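Local coordinates for AmbC (Sorangium cellulosum, PDB 5O16), which probably acts as a dehydratase domain of a modular polyketide synthase, removing water from a carrier-bound hydroxyacyl intermediate, at residues G137-A142 / W242-L247; L270-E275 / G288-R293. All blocks are in the same frame, centred on the assembly; numbering follows the deposited sequence.

Contact 1 (137-142 with 242-247) and contact 2 (270-275 with 288-293) have centres about 13 Å apart and meet through the neighbouring antiparallel strands 236-247 and 283-295. Two probable backbone hydrogen bonds join them, D244 O to G288 N at 2.7 Å and S243 N to T289 O at 2.9 Å, just where both strands are bent by bulges. Underneath, W242 CE3 packs 3.7 Å from F290 CB, and both side chains reach L218 of helix 211-224. Contact 2 is thus the buried hairpin side of this part of the dehydratase, while contact 1 is a surface contact that the chain makes on leaving strand 129-137.

Contact 1: residues G137-A142 / W242-L247; sequences GAAPAA and WSDVAL
A139, P140 and A141 run alongside D244-A246 in roughly the same direction at nearly strand spacing, yet hold on without any hydrogen bond across the two segments: the A139 and D244 CA atoms lie 5.3 Å apart. Within the double-hotdog fold expected of a polyketide synthase dehydratase, 137-142 is the chain leaving strand 129-137, laid over a corner of strand 236-247. That corner is a G1 beta bulge, where D244 adopts a left-handed backbone conformation and D244 and V245 both face strand 80-85. The grip comes from small apolar groups. The A246 methyl points at the loop and sits under its backbone, with CB 3.8 Å from A141 CA and an equal 3.8 Å from P140 O, and A141 CB adds a methyl-to-methyl contact at 3.9 Å. Two residues earlier on both segments, the A139 methyl faces the bend itself, its CB 4.0 Å from D244 CA. S79 lies beside both A139 and A246, and its hydroxyl bonds G137 O, tying down the start of the loop. A141 and A142 are poorly ordered, which suggests that the far end is held less firmly. P140 CD reaches D244 CB at 4.3 Å.

Contact 2: residues L270-E275 / G288-R293; sequences LAASIE and GTFRAR
F290, L270 and A272 carry most of the surface buried between segments 270-275 and 288-293, and all three side chains lie on one face of the sheet. The F290 ring leans across onto the neighbouring strand, with CG swung to chi1 92°, and this brings CE2 to within 3.4 Å of A272 CB. On one flank of A272 the L270 branch CD2 approaches F290 CZ at 4.2 Å; on the other, I274 CD1 comes up to F290 CD2 at 3.9 Å. Both aliphatic chains cross the ring obliquely. L270 extends that way because CG stands anti to its backbone nitrogen (chi1 -171°), and its CB also packs on the A292 methyl. L218 and L221 of helix 211-224 also touch the ring, adding to its apolar surroundings. The backbone beneath is paired twice: L270 and A292 exchange N-H and C=O, as do A272 and F290, where F290 N reaches A272 O at 2.8 Å, while A271 and R291 form the non-hydrogen-bonded pair between them. The classic beta bulge at G288 and T289 lies on the other side, toward S243 of strand 236-247. On the hairpin side I274 still bonds A287 through the backbone, and a side chain adds to the pairing: S273 OG donates to G288 O over 3.1 Å, from above the carbonyl plane. The hydroxyl also makes a weak bond to A287 O. With an alanine at S273 this hydroxyl bond is lost, and the G288 carbonyl would probably be held less firmly beside the bulge. Beyond it, E275 forms a salt bridge with R286. These features describe an antiparallel beta hairpin of a hotdog fold, its apolar face packed against the central helix.

Contact 1: residues G137-A142 / W242-L247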
loop_
_atom_site.group_PDB
_atom_site.type_symbol
_atom_site.label_atom_id
_atom_site.label_comp_id
_atom_site.label_asym_id
_atom_site.label_seq_id
_atom_site.Cartn_x
_atom_site.Cartn_y
_atom_site.Cartn_z
ATOM N N GLY A 137 -0.139 4.519 14.955
ATOM C CA GLY A 137 -0.918 5.188 15.969
ATOM C C GLY A 137 -2.370 5.286 15.586
ATOM O O GLY A 137 -2.801 4.808 14.530
ATOM N N ALA A 138 -3.114 5.957 16.464
ATOM C CA ALA A 138 -4.530 6.172 16.230
ATOM C C ALA A 138 -4.719 7.190 15.113
ATOM O O ALA A 138 -4.150 8.284 15.148
ATOM C CB ALA A 138 -5.208 6.652 17.512
ATOM N N ALA A 139 -5.520 6.816 14.127
ATOM C CA ALA A 139 -5.851 7.590 12.944
ATOM C C ALA A 139 -7.355 7.528 12.760
ATOM O O ALA A 139 -8.022 6.657 13.330
ATOM C CB ALA A 139 -5.158 7.070 11.675
ATOM N N PRO A 140 -7.927 8.451 11.983
ATOM C CA PRO A 140 -9.338 8.307 11.611
ATOM C C PRO A 140 -9.537 7.089 10.721
ATOM O O PRO A 140 -8.961 6.980 9.634
ATOM C CB PRO A 140 -9.643 9.617 10.872
ATOM C CG PRO A 140 -8.328 10.084 10.380
ATOM C CD PRO A 140 -7.343 9.685 11.432
ATOM N N ALA A 141 -10.332 6.150 11.217
ATOM C CA ALA A 141 -10.688 4.949 10.472
ATOM C C ALA A 141 -12.032 5.248 9.819
ATOM O O ALA A 141 -13.068 5.256 10.488
ATOM C CB ALA A 141 -10.740 3.734 11.393
ATOM N N ALA A 142 -12.013 5.531 8.513
ATOM C CA ALA A 142 -13.216 5.965 7.806
ATOM C C ALA A 142 -14.355 4.965 7.937
ATOM O O ALA A 142 -14.346 3.910 7.296
ATOM C CB ALA A 142 -12.925 6.204 6.326
ATOM N N TRP A 242 3.013 8.376 3.025
ATOM C CA TRP A 242 1.624 8.091 3.362
ATOM C C TRP A 242 1.285 8.592 4.755
ATOM O O TRP A 242 2.124 8.578 5.672
ATOM C CB TRP A 242 1.315 6.588 3.315
ATOM C CG TRP A 242 1.582 5.916 2.012
ATOM C CD1 TRP A 242 2.798 5.567 1.497
ATOM C CD2 TRP A 242 0.604 5.488 1.064
ATOM N NE1 TRP A 242 2.633 4.931 0.284
ATOM C CE2 TRP A 242 1.297 4.873 -0.007
ATOM C CE3 TRP A 242 -0.795 5.560 1.014
ATOM C CZ2 TRP A 242 0.639 4.342 -1.123
ATOM C CZ3 TRP A 242 -1.455 5.024 -0.102
ATOM C CH2 TRP A 242 -0.733 4.425 -1.152
ATOM N N SER A 243 0.017 8.978 4.918
ATOM C CA SER A 243 -0.494 9.505 6.174
ATOM C C SER A 243 -1.892 8.968 6.436
ATOM O O SER A 243 -2.655 8.707 5.503
ATOM C CB SER A 243 -0.525 11.039 6.182
ATOM O OG SER A 243 0.784 11.553 6.111
ATOM N N ASP A 244 -2.199 8.793 7.721
ATOM C CA ASP A 244 -3.525 8.436 8.231
ATOM C C ASP A 244 -4.153 7.330 7.394
ATOM O O ASP A 244 -5.156 7.512 6.706
ATOM C CB ASP A 244 -4.437 9.658 8.315
ATOM C CG ASP A 244 -3.799 10.807 9.077
ATOM O OD1 ASP A 244 -3.151 10.557 10.118
ATOM O OD2 ASP A 244 -3.954 11.966 8.629
ATOM N N VAL A 245 -3.496 6.180 7.422
ATOM C CA VAL A 245 -3.929 5.008 6.672
ATOM C C VAL A 245 -4.569 4.028 7.640
ATOM O O VAL A 245 -3.946 3.643 8.640
ATOM C CB VAL A 245 -2.758 4.355 5.927
ATOM C CG1 VAL A 245 -3.242 3.085 5.297
ATOM C CG2 VAL A 245 -2.143 5.356 4.897
ATOM N N ALA A 246 -5.818 3.647 7.373
ATOM C CA ALA A 246 -6.517 2.735 8.272
ATOM C C ALA A 246 -7.322 1.714 7.486
ATOM O O ALA A 246 -7.866 1.995 6.415
ATOM C CB ALA A 246 -7.439 3.478 9.239
ATOM N N LEU A 247 -7.463 0.543 8.083
ATOM C CA LEU A 247 -8.155 -0.570 7.460
ATOM C C LEU A 247 -9.428 -0.843 8.237
ATOM O O LEU A 247 -9.394 -1.003 9.459
ATOM C CB LEU A 247 -7.292 -1.824 7.451
ATOM C CG LEU A 247 -6.768 -2.231 6.096
ATOM C CD1 LEU A 247 -6.010 -3.526 6.280
ATOM C CD2 LEU A 247 -7.943 -2.395 5.152
#

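Contact 2: residues L270-E275 / G288-R293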
loop_
_atom_site.group_PDB
_atom_site.type_symbol
_atom_site.label_atom_id
_atom_site.label_comp_id
_atom_site.label_asym_id
_atom_site.label_seq_id
_atom_site.Cartn_x
_atom_site.Cartn_y
_atom_site.Cartn_z
ATOM N N LEU A 270 2.541 16.050 -5.758
ATOM C CA LEU A 270 1.144 15.643 -5.844
ATOM C C LEU A 270 0.723 15.061 -4.503
ATOM O O LEU A 270 1.436 14.232 -3.931
ATOM C CB LEU A 270 0.942 14.618 -6.966
ATOM C CG LEU A 270 -0.432 14.139 -7.458
ATOM C CD1 LEU A 270 -0.243 13.174 -8.615
ATOM C CD2 LEU A 270 -1.204 13.400 -6.356
ATOM N N ALA A 271 -0.424 15.503 -4.004
ATOM C CA ALA A 271 -1.001 14.948 -2.791
ATOM C C ALA A 271 -2.465 14.604 -3.019
ATOM O O ALA A 271 -3.213 15.384 -3.611
ATOM C CB ALA A 271 -0.874 15.916 -1.629
ATOM N N ALA A 272 -2.876 13.428 -2.552
ATOM C CA ALA A 272 -4.266 13.042 -2.713
ATOM C C ALA A 272 -4.713 12.207 -1.525
ATOM O O ALA A 272 -3.907 11.709 -0.739
ATOM C CB ALA A 272 -4.500 12.270 -4.014
ATOM N N SER A 273 -6.024 12.091 -1.401
ATOM C CA SER A 273 -6.690 11.243 -0.436
ATOM C C SER A 273 -7.238 10.019 -1.158
ATOM O O SER A 273 -7.648 10.109 -2.319
ATOM C CB SER A 273 -7.829 11.992 0.225
ATOM O OG SER A 273 -8.331 11.202 1.262
ATOM N N ILE A 274 -7.216 8.865 -0.495
ATOM C CA ILE A 274 -7.795 7.645 -1.053
ATOM C C ILE A 274 -8.790 7.057 -0.069
ATOM O O ILE A 274 -8.465 6.827 1.100
ATOM C CB ILE A 274 -6.732 6.587 -1.415
ATOM C CG1 ILE A 274 -5.656 7.185 -2.328
ATOM C CG2 ILE A 274 -7.396 5.340 -2.021
ATOM C CD1 ILE A 274 -4.481 6.268 -2.616
ATOM N N GLU A 275 -9.992 6.794 -0.541
ATOM C CA GLU A 275 -10.907 5.938 0.192
ATOM C C GLU A 275 -11.420 4.834 -0.701
ATOM O O GLU A 275 -11.540 4.984 -1.920
ATOM C CB GLU A 275 -12.073 6.693 0.887
ATOM C CG GLU A 275 -11.635 7.976 1.552
ATOM C CD GLU A 275 -12.771 8.767 2.227
ATOM O OE1 GLU A 275 -13.957 8.378 2.123
ATOM O OE2 GLU A 275 -12.452 9.701 3.004
ATOM N N GLY A 288 -5.505 8.952 4.488
ATOM C CA GLY A 288 -5.810 10.373 4.598
ATOM C C GLY A 288 -5.130 11.207 3.526
ATOM O O GLY A 288 -5.775 11.989 2.823
ATOM N N THR A 289 -3.820 11.045 3.375
ATOM C CA THR A 289 -3.117 11.604 2.235
ATOM C C THR A 289 -2.006 10.649 1.832
ATOM O O THR A 289 -1.477 9.892 2.652
ATOM C CB THR A 289 -2.490 13.001 2.485
ATOM O OG1 THR A 289 -1.406 12.883 3.410
ATOM C CG2 THR A 289 -3.514 14.037 2.991
ATOM N N PHE A 290 -1.677 10.678 0.553
ATOM C CA PHE A 290 -0.453 10.068 0.073
ATOM C C PHE A 290 0.291 11.110 -0.753
ATOM O O PHE A 290 -0.333 11.950 -1.397
ATOM C CB PHE A 290 -0.761 8.817 -0.717
ATOM C CG PHE A 290 -0.918 9.051 -2.157
ATOM C CD1 PHE A 290 0.157 8.901 -3.017
ATOM C CD2 PHE A 290 -2.140 9.436 -2.667
ATOM C CE1 PHE A 290 0.007 9.124 -4.366
ATOM C CE2 PHE A 290 -2.297 9.654 -4.018
ATOM C CZ PHE A 290 -1.222 9.500 -4.869
ATOM N N ARG A 291 1.617 11.107 -0.666
ATOM C CA ARG A 291 2.454 12.099 -1.331
ATOM C C ARG A 291 3.227 11.485 -2.502
ATOM O O ARG A 291 3.738 10.366 -2.412
ATOM C CB ARG A 291 3.441 12.728 -0.363
ATOM C CG ARG A 291 3.080 14.102 0.079
ATOM C CD ARG A 291 2.625 14.109 1.514
ATOM N NE ARG A 291 2.166 15.436 1.895
ATOM C CZ ARG A 291 1.799 15.777 3.125
ATOM N NH1 ARG A 291 1.830 14.882 4.107
ATOM N NH2 ARG A 291 1.398 17.017 3.370
ATOM N N ALA A 292 3.295 12.219 -3.607
ATOM C CA ALA A 292 4.131 11.853 -4.741
ATOM C C ALA A 292 4.883 13.094 -5.161
ATOM O O ALA A 292 4.370 14.205 -5.048
ATOM C CB ALA A 292 3.332 11.300 -5.905
ATOM N N ARG A 293 6.077 12.898 -5.682
ATOM C CA ARG A 293 6.877 14.006 -6.168
ATOM C C ARG A 293 7.270 13.736 -7.610
ATOM O O ARG A 293 7.634 12.609 -7.968
ATOM C CB ARG A 293 8.121 14.197 -5.282
ATOM C CG ARG A 293 9.176 15.083 -5.869
ATOM C CD ARG A 293 10.360 15.252 -4.935
ATOM N NE ARG A 293 10.585 16.652 -4.580
ATOM C CZ ARG A 293 11.307 17.492 -5.312
ATOM N NH1 ARG A 293 11.843 17.073 -6.451
ATOM N NH2 ARG A 293 11.476 18.749 -4.920
#